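Local atomic coordinates of 3-hydroxyisobutyryl-CoA hydrolase (Mycobacterium thermoresistibile, PDB entry 4HDT), a protein that probably hydrolyses 3-hydroxyisobutyryl-CoA to 3-hydroxyisobutyrate and free CoA, has a crotonase-like fold and binds zinc ions in the crystal. Residues G36-M41 / R88-D93; L97-G102 / L346-E351; L269-E274 / A337-V342; W322-A325 / E329-E332. One frame throughout, in Å; residues are numbered along the deposited sequence.

Contact 1: G36-M41 / R88-D93; sequences GMVTTM and RRFWFD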
loop_
_atom_site.group_PDB
_atom_site.type_symbol
_atom_site.label_atom_id
_atom_site.label_comp_id
_atom_site.label_asym_id
_atom_site.label_seq_id
_atom_site.Cartn_x
_atom_site.Cartn_y
_atom_site.Cartn_z
ATOM N N GLY A 36 0.756 -10.890 -14.204
ATOM C CA GLY A 36 2.022 -11.428 -14.651
ATOM C C GLY A 36 3.246 -10.971 -13.876
ATOM O O GLY A 36 4.145 -11.759 -13.555
ATOM N N MET A 37 3.271 -9.688 -13.535
ATOM C CA MET A 37 4.395 -9.160 -12.758
ATOM C C MET A 37 4.433 -9.759 -11.360
ATOM O O MET A 37 5.520 -10.094 -10.843
ATOM C CB MET A 37 4.306 -7.620 -12.690
ATOM C CG MET A 37 4.490 -6.935 -14.046
ATOM S SD MET A 37 3.914 -5.231 -14.140
ATOM C CE MET A 37 5.101 -4.345 -13.131
ATOM N N VAL A 38 3.266 -9.815 -10.723
ATOM C CA VAL A 38 3.128 -10.487 -9.413
ATOM C C VAL A 38 3.630 -11.930 -9.460
ATOM O O VAL A 38 4.429 -12.350 -8.615
ATOM C CB VAL A 38 1.665 -10.368 -8.915
ATOM C CG1 VAL A 38 1.342 -11.364 -7.828
ATOM C CG2 VAL A 38 1.388 -8.930 -8.485
ATOM N N THR A 39 3.218 -12.710 -10.470
ATOM C CA THR A 39 3.660 -14.105 -10.503
ATOM C C THR A 39 5.168 -14.257 -10.794
ATOM O O THR A 39 5.815 -15.135 -10.261
ATOM C CB THR A 39 2.788 -14.912 -11.484
ATOM O OG1 THR A 39 2.822 -14.290 -12.757
ATOM C CG2 THR A 39 1.404 -14.942 -11.028
ATOM N N THR A 40 5.739 -13.376 -11.619
ATOM C CA THR A 40 7.176 -13.360 -11.837
ATOM C C THR A 40 7.938 -13.113 -10.520
ATOM O O THR A 40 8.888 -13.827 -10.177
ATOM C CB THR A 40 7.566 -12.316 -12.900
ATOM O OG1 THR A 40 7.034 -12.748 -14.162
ATOM C CG2 THR A 40 9.087 -12.199 -13.030
ATOM N N MET A 41 7.525 -12.088 -9.785
ATOM C CA MET A 41 8.188 -11.774 -8.517
ATOM C C MET A 41 8.108 -12.974 -7.591
ATOM O O MET A 41 9.094 -13.355 -6.985
ATOM C CB MET A 41 7.579 -10.560 -7.829
ATOM C CG MET A 41 7.900 -9.256 -8.533
ATOM S SD MET A 41 7.198 -7.799 -7.703
ATOM C CE MET A 41 8.047 -7.818 -6.145
ATOM N N ARG A 88 -10.106 -11.669 -8.236
ATOM C CA ARG A 88 -9.864 -12.558 -7.108
ATOM C C ARG A 88 -8.571 -13.364 -7.239
ATOM O O ARG A 88 -7.807 -13.532 -6.271
ATOM C CB ARG A 88 -11.050 -13.473 -6.869
ATOM C CG ARG A 88 -12.268 -12.707 -6.390
ATOM C CD ARG A 88 -13.326 -13.674 -5.913
ATOM N NE ARG A 88 -13.880 -14.380 -7.045
ATOM C CZ ARG A 88 -14.904 -13.950 -7.774
ATOM N NH1 ARG A 88 -15.540 -12.830 -7.456
ATOM N NH2 ARG A 88 -15.304 -14.678 -8.798
ATOM N N ARG A 89 -8.281 -13.852 -8.433
ATOM C CA ARG A 89 -7.076 -14.617 -8.585
ATOM C C ARG A 89 -5.853 -13.721 -8.421
ATOM O O ARG A 89 -4.853 -14.124 -7.832
ATOM C CB ARG A 89 -7.026 -15.300 -9.929
ATOM C CG ARG A 89 -5.848 -16.270 -10.035
ATOM C CD ARG A 89 -5.923 -17.432 -9.023
ATOM N NE ARG A 89 -4.586 -17.878 -8.649
ATOM C CZ ARG A 89 -4.300 -18.961 -7.921
ATOM N NH1 ARG A 89 -5.271 -19.776 -7.491
ATOM N NH2 ARG A 89 -3.021 -19.252 -7.640
ATOM N N PHE A 90 -5.930 -12.521 -8.982
ATOM C CA PHE A 90 -4.843 -11.538 -8.850
ATOM C C PHE A 90 -4.573 -11.280 -7.360
ATOM O O PHE A 90 -3.430 -11.350 -6.914
ATOM C CB PHE A 90 -5.177 -10.223 -9.601
ATOM C CG PHE A 90 -4.212 -9.102 -9.313
ATOM C CD1 PHE A 90 -2.944 -9.103 -9.852
ATOM C CD2 PHE A 90 -4.573 -8.090 -8.458
ATOM C CE1 PHE A 90 -2.043 -8.077 -9.606
ATOM C CE2 PHE A 90 -3.692 -7.067 -8.170
ATOM C CZ PHE A 90 -2.394 -7.072 -8.733
ATOM N N TRP A 91 -5.622 -10.967 -6.629
ATOM C CA TRP A 91 -5.461 -10.641 -5.198
ATOM C C TRP A 91 -4.954 -11.860 -4.435
ATOM O O TRP A 91 -4.145 -11.716 -3.513
ATOM C CB TRP A 91 -6.770 -10.153 -4.620
ATOM C CG TRP A 91 -7.184 -8.806 -5.054
ATOM C CD1 TRP A 91 -6.371 -7.764 -5.313
ATOM C CD2 TRP A 91 -8.510 -8.337 -5.248
ATOM N NE1 TRP A 91 -7.096 -6.661 -5.671
ATOM C CE2 TRP A 91 -8.427 -6.986 -5.635
ATOM C CE3 TRP A 91 -9.764 -8.922 -5.133
ATOM C CZ2 TRP A 91 -9.585 -6.198 -5.901
ATOM C CZ3 TRP A 91 -10.912 -8.146 -5.380
ATOM C CH2 TRP A 91 -10.813 -6.814 -5.777
ATOM N N PHE A 92 -5.447 -13.041 -4.766
ATOM C CA PHE A 92 -4.970 -14.265 -4.120
ATOM C C PHE A 92 -3.441 -14.389 -4.255
ATOM O O PHE A 92 -2.727 -14.569 -3.273
ATOM C CB PHE A 92 -5.708 -15.474 -4.727
ATOM C CG PHE A 92 -5.594 -16.744 -3.949
ATOM C CD1 PHE A 92 -4.580 -17.631 -4.189
ATOM C CD2 PHE A 92 -6.550 -17.072 -3.016
ATOM C CE1 PHE A 92 -4.481 -18.826 -3.472
ATOM C CE2 PHE A 92 -6.467 -18.243 -2.291
ATOM C CZ PHE A 92 -5.427 -19.116 -2.513
ATOM N N ASP A 93 -2.921 -14.277 -5.465
ATOM C CA ASP A 93 -1.499 -14.367 -5.733
ATOM C C ASP A 93 -0.729 -13.156 -5.172
ATOM O O ASP A 93 0.370 -13.296 -4.640
ATOM C CB ASP A 93 -1.247 -14.504 -7.241
ATOM C CG ASP A 93 -1.646 -15.867 -7.783
ATOM O OD1 ASP A 93 -1.665 -16.895 -7.020
ATOM O OD2 ASP A 93 -1.934 -15.965 -9.013
#
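Val38, Thr39, Phe90 and Asp93 form a mostly apolar helix-helix contact between helix 35-49 and helix 85-103, which run in nearly the same direction: over these short segments the axes make an angle of 27° and come within 9.9 Å. Val38 serves both partners with its two methyl groups. With chi1 at 162°, CG2 lies beside the backbone N and reaches Phe90 CE1 at 3.7 Å, approaching the ring obliquely, while CG1 settles against the backbone of Asp93, 3.8 Å from its carbonyl C. The CB of Asp93 leads toward helix 35-49, and its carboxylate flanks Thr39, whose CG2 is 4.0 Å from Asp93 OD2. The strongest polar partner of Asp93 is His35, whose NE2 is hydrogen-bonded to OD2; His35 and Glu86 bind a zinc ion. The carboxylate is also gripped from its own helix. Arg89 NE donates to Asp93 OD2 in a fairly straight bond, meeting the oxygen from above the carboxylate plane, and Arg89 NH2 forms a salt bridge to Asp93 OD1 at 2.8 Å. Leu97, farther along helix 85-103, extends the packing on Val38. The pair is near-parallel helix packing within a crotonase-like fold, beside a zinc site supplied by the starts of the same two helices.

Contact 2: L97-G102 / L346-E351; sequences LNAHIG and LTFEGE. With ZN (zinc ion), chain B.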
loop_
_atom_site.group_PDB
_atom_site.type_symbol
_atom_site.label_atom_id
_atom_site.label_comp_id
_atom_site.label_asym_id
_atom_site.label_seq_id
_atom_site.Cartn_x
_atom_site.Cartn_y
_atom_site.Cartn_z
ATOM N N LEU A 97 2.148 -13.106 -2.216
ATOM C CA LEU A 97 3.431 -12.482 -2.446
ATOM C C LEU A 97 3.746 -11.477 -1.333
ATOM O O LEU A 97 4.873 -11.454 -0.816
ATOM C CB LEU A 97 3.460 -11.780 -3.815
ATOM C CG LEU A 97 4.647 -10.815 -4.100
ATOM C CD1 LEU A 97 5.971 -11.546 -4.095
ATOM C CD2 LEU A 97 4.452 -10.054 -5.419
ATOM N N ASN A 98 2.767 -10.636 -0.998
ATOM C CA ASN A 98 2.966 -9.629 0.101
ATOM C C ASN A 98 3.427 -10.313 1.395
ATOM O O ASN A 98 4.393 -9.889 2.047
ATOM C CB ASN A 98 1.678 -8.803 0.365
ATOM C CG ASN A 98 1.124 -8.080 -0.859
ATOM O OD1 ASN A 98 -0.114 -8.035 -1.045
ATOM N ND2 ASN A 98 1.986 -7.478 -1.660
ATOM N N ALA A 99 2.743 -11.389 1.759
ATOM C CA ALA A 99 3.088 -12.184 2.946
ATOM C C ALA A 99 4.451 -12.801 2.855
ATOM O O ALA A 99 5.234 -12.795 3.821
ATOM C CB ALA A 99 2.026 -13.220 3.194
ATOM N N HIS A 100 4.776 -13.343 1.686
ATOM C CA HIS A 100 6.098 -13.908 1.512
ATOM C C HIS A 100 7.236 -12.917 1.645
ATOM O O HIS A 100 8.213 -13.184 2.303
ATOM C CB HIS A 100 6.248 -14.649 0.202
ATOM C CG HIS A 100 7.318 -15.699 0.284
ATOM N ND1 HIS A 100 7.850 -16.310 -0.830
ATOM C CD2 HIS A 100 7.947 -16.251 1.353
ATOM C CE1 HIS A 100 8.747 -17.204 -0.446
ATOM N NE2 HIS A 100 8.817 -17.188 0.874
ATOM N N ILE A 101 7.078 -11.739 1.092
ATOM C CA ILE A 101 8.065 -10.660 1.312
ATOM C C ILE A 101 8.192 -10.357 2.787
ATOM O O ILE A 101 9.313 -10.217 3.309
ATOM C CB ILE A 101 7.667 -9.386 0.529
ATOM C CG1 ILE A 101 7.634 -9.663 -0.998
ATOM C CG2 ILE A 101 8.639 -8.253 0.843
ATOM C CD1 ILE A 101 6.794 -8.641 -1.777
ATOM N N GLY A 102 7.056 -10.274 3.468
ATOM C CA GLY A 102 7.030 -10.050 4.910
ATOM C C GLY A 102 7.794 -11.068 5.754
ATOM O O GLY A 102 8.430 -10.664 6.775
ATOM N N LEU A 346 -8.502 -16.947 1.672
ATOM C CA LEU A 346 -7.103 -16.791 1.267
ATOM C C LEU A 346 -6.295 -17.770 2.149
ATOM O O LEU A 346 -6.487 -17.820 3.374
ATOM C CB LEU A 346 -6.655 -15.336 1.485
ATOM C CG LEU A 346 -5.178 -15.053 1.245
ATOM C CD1 LEU A 346 -4.848 -15.223 -0.219
ATOM C CD2 LEU A 346 -4.767 -13.669 1.680
ATOM N N THR A 347 -5.456 -18.574 1.504
ATOM C CA THR A 347 -4.558 -19.508 2.199
ATOM C C THR A 347 -3.118 -19.323 1.706
ATOM O O THR A 347 -2.873 -18.764 0.633
ATOM C CB THR A 347 -4.995 -20.975 1.989
ATOM O OG1 THR A 347 -5.064 -21.260 0.582
ATOM C CG2 THR A 347 -6.339 -21.170 2.615
ATOM N N PHE A 348 -2.160 -19.759 2.537
ATOM C CA PHE A 348 -0.735 -19.464 2.308
ATOM C C PHE A 348 0.155 -20.689 2.202
ATOM O O PHE A 348 1.368 -20.607 2.358
ATOM C CB PHE A 348 -0.226 -18.575 3.425
ATOM C CG PHE A 348 -0.958 -17.284 3.500
ATOM C CD1 PHE A 348 -2.111 -17.189 4.263
ATOM C CD2 PHE A 348 -0.498 -16.174 2.839
ATOM C CE1 PHE A 348 -2.820 -16.010 4.330
ATOM C CE2 PHE A 348 -1.187 -14.991 2.916
ATOM C CZ PHE A 348 -2.353 -14.901 3.660
ATOM N N GLU A 349 -0.437 -21.821 1.937
ATOM C CA GLU A 349 0.345 -23.032 1.925
ATOM C C GLU A 349 0.937 -23.225 0.513
ATOM O O GLU A 349 0.563 -22.481 -0.430
ATOM C CB GLU A 349 -0.474 -24.138 2.605
ATOM C CG GLU A 349 -0.606 -23.764 4.104
ATOM C CD GLU A 349 -1.653 -24.531 4.904
ATOM O OE1 GLU A 349 -1.833 -25.728 4.642
ATOM O OE2 GLU A 349 -2.258 -23.944 5.849
ATOM N N GLY A 350 1.957 -24.078 0.386
ATOM C CA GLY A 350 2.781 -24.191 -0.849
ATOM C C GLY A 350 4.191 -23.586 -0.763
ATOM O O GLY A 350 4.852 -23.331 -1.775
ATOM N N GLU A 351 4.650 -23.318 0.462
ATOM C CA GLU A 351 5.931 -22.681 0.685
ATOM C C GLU A 351 7.111 -23.489 0.099
ATOM O O GLU A 351 7.092 -24.726 0.083
ATOM C CB GLU A 351 6.073 -22.468 2.202
ATOM C CG GLU A 351 7.427 -22.049 2.689
ATOM C CD GLU A 351 7.803 -20.653 2.299
ATOM O OE1 GLU A 351 9.012 -20.447 2.163
ATOM O OE2 GLU A 351 6.909 -19.788 2.153
HETATM ZN ZN ZN B . 9.663 -18.552 2.212
#
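His100 and Glu351 meet through a zinc ion that ties helix 85-103 to the last modelled residue of the chain. His100 binds the metal through NE2 at 2.1 Å; its CG stands anti to the backbone N (chi1 -155°), which carries the imidazole off the helix toward the C-terminal segment. Glu351 also starts with CG anti to its N, but the chain then bends at chi2 (70°) and turns the carboxylate back to the metal. OE1 takes the zinc at 2.0 Å, whereas OE2 stays 3.0 Å from the zinc, so the carboxylate binds through one oxygen. Imidazole and carboxylate planes are 80° apart, and no hydrogen bond joins His100 NE2 to Glu351 OE2, which are 3.5 Å apart. Instead, OE2 has a salt bridge to Arg103, which probably steadies the carboxylate, and Glu49 adds OE2 to the metal site. A separate apolar touch lies one residue back on the helix: Ala99 CB sits 3.7 Å from Phe348 CE2, approaching the ring obliquely, with Phe348 CB directed toward the helix. The C-terminal segment passes across helix 85-103, where Arg96 NH1 hydrogen-bonds to the carbonyl oxygens of Thr347 and Glu349; helix 285-299 adds Glu286 against both Ala99 and Phe348, and helix 35-49, which ends at Glu49, packs on Leu97 and Ile101.

Contact 3: L269-E274 / A337-V342; sequences LSVTLE and AYFAPV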
loop_
_atom_site.group_PDB
_atom_site.type_symbol
_atom_site.label_atom_id
_atom_site.label_comp_id
_atom_site.label_asym_id
_atom_site.label_seq_id
_atom_site.Cartn_x
_atom_site.Cartn_y
_atom_site.Cartn_z
ATOM N N LEU A 269 -14.978 4.475 3.031
ATOM C CA LEU A 269 -14.482 5.154 4.237
ATOM C C LEU A 269 -14.864 4.348 5.463
ATOM O O LEU A 269 -14.019 4.111 6.326
ATOM C CB LEU A 269 -15.070 6.565 4.397
ATOM C CG LEU A 269 -14.460 7.613 3.473
ATOM C CD1 LEU A 269 -15.396 8.832 3.395
ATOM C CD2 LEU A 269 -13.014 7.962 3.842
ATOM N N SER A 270 -16.127 3.933 5.514
ATOM C CA SER A 270 -16.677 3.232 6.683
ATOM C C SER A 270 -16.014 1.873 6.854
ATOM O O SER A 270 -15.697 1.451 7.964
ATOM C CB SER A 270 -18.188 3.093 6.557
ATOM O OG SER A 270 -18.812 4.362 6.367
ATOM N N VAL A 271 -15.820 1.187 5.749
ATOM C CA VAL A 271 -15.206 -0.135 5.808
ATOM C C VAL A 271 -13.718 0.010 6.156
ATOM O O VAL A 271 -13.148 -0.821 6.878
ATOM C CB VAL A 271 -15.438 -0.921 4.522
ATOM C CG1 VAL A 271 -14.702 -2.247 4.560
ATOM C CG2 VAL A 271 -16.931 -1.157 4.263
ATOM N N THR A 272 -13.077 1.060 5.644
ATOM C CA THR A 272 -11.686 1.355 5.949
ATOM C C THR A 272 -11.465 1.606 7.445
ATOM O O THR A 272 -10.544 1.049 8.050
ATOM C CB THR A 272 -11.154 2.498 5.079
ATOM O OG1 THR A 272 -11.155 2.050 3.717
ATOM C CG2 THR A 272 -9.725 2.854 5.465
ATOM N N LEU A 273 -12.320 2.430 8.037
ATOM C CA LEU A 273 -12.231 2.660 9.471
ATOM C C LEU A 273 -12.356 1.350 10.254
ATOM O O LEU A 273 -11.540 1.061 11.149
ATOM C CB LEU A 273 -13.272 3.680 9.927
ATOM C CG LEU A 273 -13.300 4.028 11.429
ATOM C CD1 LEU A 273 -11.928 4.539 11.854
ATOM C CD2 LEU A 273 -14.387 5.071 11.691
ATOM N N GLU A 274 -13.323 0.536 9.883
ATOM C CA GLU A 274 -13.533 -0.743 10.577
ATOM C C GLU A 274 -12.363 -1.704 10.330
ATOM O O GLU A 274 -11.950 -2.423 11.252
ATOM C CB GLU A 274 -14.849 -1.372 10.160
ATOM C CG GLU A 274 -15.207 -2.646 10.889
ATOM C CD GLU A 274 -15.601 -2.455 12.343
ATOM O OE1 GLU A 274 -15.943 -1.326 12.801
ATOM O OE2 GLU A 274 -15.538 -3.475 13.058
ATOM N N ALA A 337 -21.184 -6.480 5.963
ATOM C CA ALA A 337 -21.219 -7.311 4.730
ATOM C C ALA A 337 -19.845 -7.471 4.069
ATOM O O ALA A 337 -19.589 -8.473 3.423
ATOM C CB ALA A 337 -22.201 -6.720 3.739
ATOM N N TYR A 338 -18.949 -6.506 4.238
ATOM C CA TYR A 338 -17.630 -6.591 3.620
ATOM C C TYR A 338 -16.708 -7.589 4.296
ATOM O O TYR A 338 -15.701 -7.986 3.727
ATOM C CB TYR A 338 -16.956 -5.233 3.569
ATOM C CG TYR A 338 -17.448 -4.319 2.468
ATOM C CD1 TYR A 338 -18.688 -3.697 2.550
ATOM C CD2 TYR A 338 -16.622 -4.009 1.408
ATOM C CE1 TYR A 338 -19.124 -2.827 1.547
ATOM C CE2 TYR A 338 -17.018 -3.118 0.418
ATOM C CZ TYR A 338 -18.267 -2.532 0.487
ATOM O OH TYR A 338 -18.631 -1.641 -0.491
ATOM N N PHE A 339 -17.072 -8.040 5.498
ATOM C CA PHE A 339 -16.246 -8.931 6.292
ATOM C C PHE A 339 -16.775 -10.353 6.278
ATOM O O PHE A 339 -16.253 -11.193 6.995
ATOM C CB PHE A 339 -16.135 -8.381 7.727
ATOM C CG PHE A 339 -15.445 -7.061 7.790
ATOM C CD1 PHE A 339 -14.072 -7.001 7.859
ATOM C CD2 PHE A 339 -16.159 -5.862 7.748
ATOM C CE1 PHE A 339 -13.412 -5.779 7.861
ATOM C CE2 PHE A 339 -15.511 -4.645 7.773
ATOM C CZ PHE A 339 -14.145 -4.596 7.821
ATOM N N ALA A 340 -17.740 -10.630 5.400
ATOM C CA ALA A 340 -18.301 -11.966 5.292
ATOM C C ALA A 340 -17.262 -12.978 4.815
ATOM O O ALA A 340 -16.355 -12.661 3.997
ATOM C CB ALA A 340 -19.500 -11.964 4.373
ATOM N N PRO A 341 -17.369 -14.214 5.339
ATOM C CA PRO A 341 -16.561 -15.323 4.827
ATOM C C PRO A 341 -16.705 -15.501 3.344
ATOM O O PRO A 341 -17.783 -15.270 2.792
ATOM C CB PRO A 341 -17.191 -16.558 5.487
ATOM C CG PRO A 341 -17.803 -16.058 6.735
ATOM C CD PRO A 341 -18.175 -14.608 6.506
ATOM N N VAL A 342 -15.643 -15.979 2.719
ATOM C CA VAL A 342 -15.665 -16.304 1.301
ATOM C C VAL A 342 -15.100 -17.716 1.134
ATOM O O VAL A 342 -14.504 -18.249 2.059
ATOM C CB VAL A 342 -14.855 -15.277 0.492
ATOM C CG1 VAL A 342 -15.477 -13.894 0.648
ATOM C CG2 VAL A 342 -13.372 -15.303 0.866
#
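Val271 lies over one face of the Tyr338 ring, its CG2 3.7 Å from the ring centroid and 18° off the normal, a CH-pi contact. The methyl is offset toward the rim, with Tyr338 CD1 nearest at 3.5 Å, and the two side chains cross at about a right angle. The other methyl of Val271, CG1, stands anti to the backbone N and beside the carbonyl carbon, where it rests 3.9 Å from Tyr338 CB and also reaches Phe339 CZ. The Phe339 ring meets the same helix differently: the carbonyl Val271 O lies at the ring edge, near its plane, 4.0 Å from CZ. Here, in the predominantly helical C-terminal part of this crotonase-like chain, the loop after helix 332-336 packs its two consecutive aromatic residues against helix 266-279, and Val295 of helix 285-299 touches both Val271 and Phe339. One helical turn beyond Val271, Glu274 crosses the Phe339 side chain at a slant, its CG approaching the ring obliquely, 3.7 Å from Phe339 CE2. The chain bends at chi2 (71°); the carboxylate and ring planes are 79° apart. Glu274 OE2 forms a salt bridge with Arg278, and that arginine has a cation-pi contact with Phe339.

Contact 4: W322-A325 / E329-E332; sequences WRPA and EVTE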
loop_
_atom_site.group_PDB
_atom_site.type_symbol
_atom_site.label_atom_id
_atom_site.label_comp_id
_atom_site.label_asym_id
_atom_site.label_seq_id
_atom_site.Cartn_x
_atom_site.Cartn_y
_atom_site.Cartn_z
ATOM N N TRP A 322 -21.284 8.574 -5.689
ATOM C CA TRP A 322 -21.226 7.456 -4.793
ATOM C C TRP A 322 -22.629 7.053 -4.368
ATOM O O TRP A 322 -23.540 7.897 -4.232
ATOM C CB TRP A 322 -20.432 7.821 -3.539
ATOM C CG TRP A 322 -19.012 8.300 -3.733
ATOM C CD1 TRP A 322 -18.479 9.466 -3.251
ATOM C CD2 TRP A 322 -17.930 7.584 -4.326
ATOM N NE1 TRP A 322 -17.154 9.542 -3.541
ATOM C CE2 TRP A 322 -16.773 8.391 -4.192
ATOM C CE3 TRP A 322 -17.825 6.358 -4.982
ATOM C CZ2 TRP A 322 -15.523 8.009 -4.685
ATOM C CZ3 TRP A 322 -16.580 5.973 -5.474
ATOM C CH2 TRP A 322 -15.437 6.793 -5.321
ATOM N N ARG A 323 -22.790 5.768 -4.095
ATOM C CA ARG A 323 -24.059 5.204 -3.656
ATOM C C ARG A 323 -23.749 4.105 -2.636
ATOM O O ARG A 323 -23.140 3.103 -3.002
ATOM C CB ARG A 323 -24.806 4.641 -4.892
ATOM N N PRO A 324 -24.122 4.286 -1.347
ATOM C CA PRO A 324 -24.812 5.437 -0.763
ATOM C C PRO A 324 -24.052 6.743 -0.862
ATOM O O PRO A 324 -22.827 6.776 -0.742
ATOM C CB PRO A 324 -24.980 5.054 0.713
ATOM C CG PRO A 324 -23.950 4.022 0.959
ATOM C CD PRO A 324 -23.812 3.269 -0.320
ATOM N N ALA A 325 -24.804 7.830 -1.023
ATOM C CA ALA A 325 -24.198 9.123 -1.302
ATOM C C ALA A 325 -23.713 9.815 -0.031
ATOM O O ALA A 325 -22.908 10.723 -0.104
ATOM C CB ALA A 325 -25.182 10.023 -2.031
ATOM N N GLU A 329 -26.407 7.297 5.408
ATOM C CA GLU A 329 -27.088 6.160 4.755
ATOM C C GLU A 329 -26.325 4.819 4.872
ATOM O O GLU A 329 -26.803 3.793 4.413
ATOM C CB GLU A 329 -27.343 6.473 3.275
ATOM C CG GLU A 329 -28.170 7.727 3.004
ATOM C CD GLU A 329 -28.115 8.132 1.545
ATOM O OE1 GLU A 329 -27.396 9.085 1.181
ATOM O OE2 GLU A 329 -28.764 7.457 0.733
ATOM N N VAL A 330 -25.128 4.830 5.432
ATOM C CA VAL A 330 -24.365 3.603 5.652
ATOM C C VAL A 330 -24.815 2.962 6.965
ATOM O O VAL A 330 -24.694 3.584 8.025
ATOM C CB VAL A 330 -22.853 3.910 5.689
ATOM C CG1 VAL A 330 -22.035 2.666 6.020
ATOM C CG2 VAL A 330 -22.396 4.514 4.375
ATOM N N THR A 331 -25.325 1.732 6.900
ATOM C CA THR A 331 -25.765 1.010 8.105
ATOM C C THR A 331 -24.636 0.134 8.613
ATOM O O THR A 331 -23.638 -0.108 7.911
ATOM C CB THR A 331 -26.954 0.078 7.840
ATOM O OG1 THR A 331 -26.542 -0.952 6.926
ATOM C CG2 THR A 331 -28.141 0.831 7.244
ATOM N N GLU A 332 -24.808 -0.380 9.823
ATOM C CA GLU A 332 -23.811 -1.266 10.381
ATOM C C GLU A 332 -23.759 -2.557 9.589
ATOM O O GLU A 332 -22.671 -3.104 9.417
ATOM C CB GLU A 332 -24.078 -1.561 11.850
ATOM C CG GLU A 332 -23.954 -0.324 12.723
ATOM C CD GLU A 332 -24.227 -0.599 14.184
ATOM O OE1 GLU A 332 -24.768 -1.676 14.519
ATOM O OE2 GLU A 332 -23.884 0.271 15.013
HETATM O O HOH W 1 -27.547 7.253 -1.682
#
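Glu329 reaches back across a short loop to Pro324 and Ala325, and its side chain divides into an apolar base and a polar end. CB packs on the proline, 3.8 Å from Pro324 CB. CG, anti to the carbonyl carbon (chi1 -58°), starts an extended run that takes the carboxylate past the proline to the backbone of Ala325. At the tip the two oxygens part company. OE1 stands 3.6 Å from Ala325 N without a hydrogen bond to it, and 4.0 Å from Ala325 CB; its hydrogen-bond partner is Thr326 OG1, within the loop itself. OE2 accepts from a water at 2.7 Å, and the same water accepts from Ala325 N at 2.9 Å, so the amide and the carboxylate are bridged. This is a compact surface turn between helix 303-313 and helix 332-336, with only three residues separating the two segments and a cis peptide bond before Pro324. Thr331 is the N-cap of the second helix, its OG1 bonded to Asp334 N. The next residue after Glu329, Val330, puts CG2 3.8 Å from Pro324 CG, the two side chains crossing at about a right angle. Val330 also packs on Pro266, Ile267 and Ser270 of helix 266-279.

Contacts 1 and 2 are neighbours, with centres 11 Å apart, and share helix 85-103: contact 1 uses its first half, contact 2 its second. They touch where Phe92 packs on Leu346 and where Leu97 meets Met41. Contacts 3 and 4 form a second pair, 13 Å between centres, and touch through helix 266-279; the centre of contact 2 lies about 22 Å from that of contact 3 and about 34 Å from that of contact 4. Along the chain contact 1 closes first, whereas contact 4 is nested inside contact 3 and contact 3 inside contact 2. Segments 337-342 and 346-351 nearly adjoin, so the chain after helix 332-336 passes from its packing on helix 266-279 to the zinc-bearing helices nearer the N-terminus.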